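Long-range contact in signal transducer and activator of transcription (Mus musculus, PDB 5OEN), which probably transduces cytokine signals to the nucleus as a transcription factor, here represented by its coiled-coil domain, a likely platform for protein-protein interactions: residues B[89-101]-B[111-123]. The protein carries 2 engineered substitutions. Sequence-based numbering, arbitrary orientation.
Sequences LLLPKLDEWKVQQ and PELQLEQLEQWLT
Trp97 lies between Leu115 and Pro111, whose aliphatic carbons close on opposite faces of its indole. Leu115 CB makes a CH-pi contact, 4.1 Å from the centroid of the Trp97 six-membered ring and 29° off its normal, while Pro111 CG comes to 3.4 Å from Trp97 NE1 on the other face. The indole reaches the turn before helix 115-142 because chi1 (-171°) carries CG away from the backbone N; there Leu113 O lies in the ring plane at the edge, 2.9 Å from Trp97 NE1. Beyond the indole, the extended side chain of Gln100 runs along the Pro111 ring, its OE1 3.4 Å from Pro111 CB.

Apolar packing takes over between helical segments 89-101 and 115-123, whose axes run antiparallel at 154°. The two methyls of Leu94 diverge: CD1 meets Leu115 CD1 at 3.6 Å, and CD2 meets Leu122 CD2 at the same distance. Leu118 CD1 touches both Leu94 CD1 and the indole of Trp97. One turn earlier, Leu90 slides past Leu122 and sets CD2 3.7 Å from Trp121 CB, crossing that side chain at about a right angle. Ile4 of helix 2-40 touches both Leu90 and Trp121, and Glu5 accepts a hydrogen bond from Trp121 NE1.

Leucine packing between the antiparallel helices, with Trp97 clasped by Pro111 and Leu115, thus joins helix 50-104 to helix 115-142 at this end of the STAT coiled-coil bundle.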
loop_
_atom_site.group_PDB
_atom_site.type_symbol
_atom_site.label_atom_id
_atom_site.label_comp_id
_atom_site.label_asym_id
_atom_site.label_seq_id
_atom_site.Cartn_x
_atom_site.Cartn_y
_atom_site.Cartn_z
ATOM N N LEU B 89 15.415 -30.929 11.740
ATOM C CA LEU B 89 14.748 -32.024 12.428
ATOM C C LEU B 89 14.118 -33.013 11.458
ATOM O O LEU B 89 14.019 -34.203 11.776
ATOM C CB LEU B 89 13.683 -31.463 13.377
ATOM C CG LEU B 89 13.010 -32.424 14.361
ATOM C CD1 LEU B 89 12.666 -31.700 15.651
ATOM C CD2 LEU B 89 11.750 -33.012 13.761
ATOM N N LEU B 90 13.713 -32.553 10.273
ATOM C CA LEU B 90 13.058 -33.434 9.310
ATOM C C LEU B 90 14.065 -34.310 8.570
ATOM O O LEU B 90 13.909 -35.534 8.519
ATOM C CB LEU B 90 12.242 -32.607 8.310
ATOM C CG LEU B 90 10.812 -32.238 8.713
ATOM C CD1 LEU B 90 10.233 -31.232 7.731
ATOM C CD2 LEU B 90 9.930 -33.477 8.780
ATOM N N LEU B 91 15.097 -33.702 7.988
ATOM C CA LEU B 91 16.007 -34.461 7.135
ATOM C C LEU B 91 16.715 -35.590 7.873
ATOM O O LEU B 91 16.814 -36.691 7.306
ATOM C CB LEU B 91 17.023 -33.511 6.487
ATOM C CG LEU B 91 16.531 -32.709 5.277
ATOM C CD1 LEU B 91 17.618 -31.767 4.786
ATOM C CD2 LEU B 91 16.079 -33.622 4.141
ATOM N N PRO B 92 17.229 -35.405 9.089
ATOM C CA PRO B 92 17.790 -36.560 9.807
ATOM C C PRO B 92 16.783 -37.678 10.010
ATOM O O PRO B 92 17.174 -38.850 10.071
ATOM C CB PRO B 92 18.246 -35.955 11.142
ATOM C CG PRO B 92 18.480 -34.527 10.848
ATOM C CD PRO B 92 17.439 -34.149 9.829
ATOM N N LYS B 93 15.495 -37.350 10.124
ATOM C CA LYS B 93 14.481 -38.385 10.288
ATOM C C LYS B 93 14.335 -39.208 9.015
ATOM O O LYS B 93 14.345 -40.444 9.057
ATOM C CB LYS B 93 13.146 -37.750 10.683
ATOM C CG LYS B 93 12.445 -38.461 11.830
ATOM C CD LYS B 93 11.305 -37.629 12.404
ATOM C CE LYS B 93 11.257 -37.722 13.923
ATOM N NZ LYS B 93 12.098 -36.675 14.572
ATOM N N LEU B 94 14.194 -38.538 7.868
ATOM C CA LEU B 94 14.159 -39.252 6.595
ATOM C C LEU B 94 15.412 -40.098 6.409
ATOM O O LEU B 94 15.345 -41.212 5.875
ATOM C CB LEU B 94 14.005 -38.261 5.441
ATOM C CG LEU B 94 14.030 -38.861 4.032
ATOM C CD1 LEU B 94 12.858 -39.809 3.823
ATOM C CD2 LEU B 94 14.024 -37.762 2.984
ATOM N N ASP B 95 16.569 -39.583 6.836
ATOM C CA ASP B 95 17.792 -40.378 6.798
ATOM C C ASP B 95 17.624 -41.671 7.582
ATOM O O ASP B 95 18.028 -42.745 7.119
ATOM C CB ASP B 95 18.966 -39.566 7.350
ATOM C CG ASP B 95 19.562 -38.619 6.324
ATOM O OD1 ASP B 95 19.176 -38.701 5.139
ATOM O OD2 ASP B 95 20.417 -37.791 6.702
ATOM N N GLU B 96 17.025 -41.591 8.771
ATOM C CA GLU B 96 16.789 -42.796 9.556
ATOM C C GLU B 96 15.809 -43.729 8.858
ATOM O O GLU B 96 15.866 -44.947 9.060
ATOM C CB GLU B 96 16.275 -42.424 10.947
ATOM C CG GLU B 96 16.421 -43.535 11.974
ATOM C CD GLU B 96 16.166 -43.057 13.389
ATOM O OE1 GLU B 96 15.165 -42.342 13.605
ATOM O OE2 GLU B 96 16.973 -43.388 14.282
ATOM N N TRP B 97 14.909 -43.183 8.035
ATOM C CA TRP B 97 13.970 -44.024 7.300
ATOM C C TRP B 97 14.678 -44.790 6.189
ATOM O O TRP B 97 14.487 -46.001 6.037
ATOM C CB TRP B 97 12.838 -43.174 6.726
ATOM C CG TRP B 97 11.725 -43.990 6.143
ATOM C CD1 TRP B 97 10.547 -44.317 6.749
ATOM C CD2 TRP B 97 11.688 -44.590 4.843
ATOM N NE1 TRP B 97 9.777 -45.081 5.906
ATOM C CE2 TRP B 97 10.455 -45.263 4.730
ATOM C CE3 TRP B 97 12.576 -44.622 3.764
ATOM C CZ2 TRP B 97 10.090 -45.962 3.581
ATOM C CZ3 TRP B 97 12.210 -45.315 2.624
ATOM C CH2 TRP B 97 10.978 -45.974 2.541
ATOM N N LYS B 98 15.491 -44.093 5.392
ATOM C CA LYS B 98 16.243 -44.762 4.335
ATOM C C LYS B 98 17.083 -45.898 4.901
ATOM O O LYS B 98 17.153 -46.984 4.312
ATOM C CB LYS B 98 17.127 -43.753 3.604
ATOM C CG LYS B 98 16.358 -42.730 2.783
ATOM C CD LYS B 98 17.278 -41.642 2.254
ATOM C CE LYS B 98 16.531 -40.653 1.374
ATOM N NZ LYS B 98 17.385 -39.494 0.989
ATOM N N VAL B 99 17.727 -45.668 6.046
ATOM C CA VAL B 99 18.514 -46.720 6.685
ATOM C C VAL B 99 17.611 -47.879 7.086
ATOM O O VAL B 99 17.849 -49.035 6.713
ATOM C CB VAL B 99 19.278 -46.153 7.896
ATOM C CG1 VAL B 99 19.930 -47.269 8.707
ATOM C CG2 VAL B 99 20.327 -45.155 7.436
ATOM N N GLN B 100 16.560 -47.584 7.855
ATOM C CA GLN B 100 15.677 -48.637 8.348
ATOM C C GLN B 100 15.018 -49.399 7.207
ATOM O O GLN B 100 14.731 -50.594 7.345
ATOM C CB GLN B 100 14.618 -48.033 9.268
ATOM C CG GLN B 100 13.920 -49.046 10.154
ATOM C CD GLN B 100 13.148 -48.391 11.280
ATOM O OE1 GLN B 100 12.915 -47.181 11.266
ATOM N NE2 GLN B 100 12.753 -49.187 12.266
ATOM N N GLN B 101 14.766 -48.731 6.079
ATOM C CA GLN B 101 14.236 -49.422 4.907
ATOM C C GLN B 101 15.284 -50.349 4.305
ATOM O O GLN B 101 15.001 -51.516 4.009
ATOM C CB GLN B 101 13.760 -48.404 3.870
ATOM C CG GLN B 101 13.127 -49.017 2.627
ATOM C CD GLN B 101 11.774 -49.639 2.907
ATOM O OE1 GLN B 101 11.267 -49.574 4.025
ATOM N NE2 GLN B 101 11.180 -50.246 1.887
ATOM N N PRO B 111 10.071 -49.822 8.821
ATOM C CA PRO B 111 10.053 -48.605 9.642
ATOM C C PRO B 111 8.637 -48.232 10.049
ATOM O O PRO B 111 7.686 -48.394 9.280
ATOM C CB PRO B 111 10.675 -47.545 8.725
ATOM C CG PRO B 111 10.447 -48.058 7.346
ATOM C CD PRO B 111 10.519 -49.552 7.445
ATOM N N GLU B 112 8.505 -47.722 11.275
ATOM C CA GLU B 112 7.181 -47.427 11.811
ATOM C C GLU B 112 6.539 -46.250 11.088
ATOM O O GLU B 112 5.322 -46.240 10.864
ATOM C CB GLU B 112 7.274 -47.146 13.311
ATOM C CG GLU B 112 5.937 -47.215 14.038
ATOM C CD GLU B 112 6.043 -46.821 15.500
ATOM O OE1 GLU B 112 6.895 -45.969 15.830
ATOM O OE2 GLU B 112 5.274 -47.367 16.320
ATOM N N LEU B 113 7.337 -45.255 10.712
ATOM C CA LEU B 113 6.826 -44.049 10.076
ATOM C C LEU B 113 6.746 -44.255 8.568
ATOM O O LEU B 113 7.720 -44.682 7.940
ATOM C CB LEU B 113 7.720 -42.852 10.407
ATOM C CG LEU B 113 7.012 -41.502 10.553
ATOM C CD1 LEU B 113 7.933 -40.485 11.209
ATOM C CD2 LEU B 113 6.529 -40.989 9.208
ATOM N N GLN B 114 5.583 -43.951 7.997
ATOM C CA GLN B 114 5.385 -44.092 6.561
ATOM C C GLN B 114 6.155 -43.018 5.802
ATOM O O GLN B 114 6.334 -41.893 6.278
ATOM C CB GLN B 114 3.899 -43.991 6.212
ATOM C CG GLN B 114 2.993 -44.895 7.031
ATOM C CD GLN B 114 1.531 -44.732 6.663
ATOM O OE1 GLN B 114 1.200 -44.271 5.571
ATOM N NE2 GLN B 114 0.647 -45.106 7.580
ATOM N N LEU B 115 6.613 -43.376 4.602
ATOM C CA LEU B 115 7.290 -42.402 3.754
ATOM C C LEU B 115 6.310 -41.386 3.186
ATOM O O LEU B 115 6.704 -40.259 2.864
ATOM C CB LEU B 115 8.029 -43.113 2.622
ATOM C CG LEU B 115 8.854 -42.225 1.688
ATOM C CD1 LEU B 115 10.004 -41.573 2.437
ATOM C CD2 LEU B 115 9.368 -43.034 0.513
ATOM N N GLU B 116 5.036 -41.763 3.055
ATOM C CA GLU B 116 4.034 -40.830 2.551
ATOM C C GLU B 116 3.919 -39.611 3.459
ATOM O O GLU B 116 3.762 -38.483 2.978
ATOM C CB GLU B 116 2.682 -41.535 2.420
ATOM C CG GLU B 116 2.682 -42.706 1.445
ATOM C CD GLU B 116 1.375 -43.474 1.456
ATOM O OE1 GLU B 116 0.374 -42.938 1.974
ATOM O OE2 GLU B 116 1.350 -44.615 0.947
ATOM N N GLN B 117 4.012 -39.817 4.775
ATOM C CA GLN B 117 3.878 -38.698 5.699
ATOM C C GLN B 117 5.136 -37.841 5.706
ATOM O O GLN B 117 5.056 -36.612 5.824
ATOM C CB GLN B 117 3.565 -39.217 7.102
ATOM C CG GLN B 117 3.167 -38.131 8.087
ATOM C CD GLN B 117 2.538 -38.684 9.351
ATOM O OE1 GLN B 117 1.442 -38.277 9.740
ATOM N NE2 GLN B 117 3.230 -39.612 10.005
ATOM N N LEU B 118 6.305 -38.465 5.564
ATOM C CA LEU B 118 7.549 -37.703 5.510
ATOM C C LEU B 118 7.582 -36.797 4.287
ATOM O O LEU B 118 7.926 -35.615 4.385
ATOM C CB LEU B 118 8.747 -38.655 5.506
ATOM C CG LEU B 118 9.152 -39.218 6.868
ATOM C CD1 LEU B 118 9.942 -40.506 6.701
ATOM C CD2 LEU B 118 9.962 -38.193 7.648
ATOM N N GLU B 119 7.225 -37.338 3.120
ATOM C CA GLU B 119 7.263 -36.545 1.895
ATOM C C GLU B 119 6.337 -35.338 1.985
ATOM O O GLU B 119 6.661 -34.258 1.478
ATOM C CB GLU B 119 6.893 -37.420 0.698
ATOM C CG GLU B 119 7.969 -38.421 0.312
ATOM C CD GLU B 119 7.519 -39.358 -0.791
ATOM O OE1 GLU B 119 6.306 -39.646 -0.868
ATOM O OE2 GLU B 119 8.375 -39.804 -1.584
ATOM N N GLN B 120 5.175 -35.502 2.623
ATOM C CA GLN B 120 4.271 -34.371 2.807
ATOM C C GLN B 120 4.915 -33.294 3.669
ATOM O O GLN B 120 4.793 -32.098 3.380
ATOM C CB GLN B 120 2.960 -34.846 3.435
ATOM C CG GLN B 120 2.142 -35.766 2.544
ATOM C CD GLN B 120 0.974 -36.402 3.274
ATOM O OE1 GLN B 120 0.825 -37.625 3.285
ATOM N NE2 GLN B 120 0.135 -35.573 3.887
ATOM N N TRP B 121 5.610 -33.700 4.733
ATOM C CA TRP B 121 6.255 -32.733 5.614
ATOM C C TRP B 121 7.379 -31.995 4.897
ATOM O O TRP B 121 7.523 -30.777 5.049
ATOM C CB TRP B 121 6.777 -33.445 6.864
ATOM C CG TRP B 121 5.687 -33.890 7.803
ATOM C CD1 TRP B 121 4.417 -33.396 7.877
ATOM C CD2 TRP B 121 5.772 -34.922 8.796
ATOM N NE1 TRP B 121 3.710 -34.049 8.856
ATOM C CE2 TRP B 121 4.519 -34.991 9.435
ATOM C CE3 TRP B 121 6.787 -35.790 9.210
ATOM C CZ2 TRP B 121 4.252 -35.893 10.462
ATOM C CZ3 TRP B 121 6.520 -36.686 10.231
ATOM C CH2 TRP B 121 5.263 -36.729 10.845
ATOM N N LEU B 122 8.183 -32.713 4.110
ATOM C CA LEU B 122 9.250 -32.062 3.358
ATOM C C LEU B 122 8.696 -31.169 2.256
ATOM O O LEU B 122 9.309 -30.149 1.921
ATOM C CB LEU B 122 10.195 -33.107 2.765
ATOM C CG LEU B 122 11.303 -33.624 3.687
ATOM C CD1 LEU B 122 10.740 -34.157 4.994
ATOM C CD2 LEU B 122 12.103 -34.700 2.982
ATOM N N THR B 123 7.549 -31.535 1.680
ATOM C CA THR B 123 6.928 -30.686 0.669
ATOM C C THR B 123 6.303 -29.451 1.305
ATOM O O THR B 123 6.429 -28.341 0.775
ATOM C CB THR B 123 5.876 -31.475 -0.108
ATOM O OG1 THR B 123 6.465 -32.674 -0.628
ATOM C CG2 THR B 123 5.329 -30.650 -1.265
#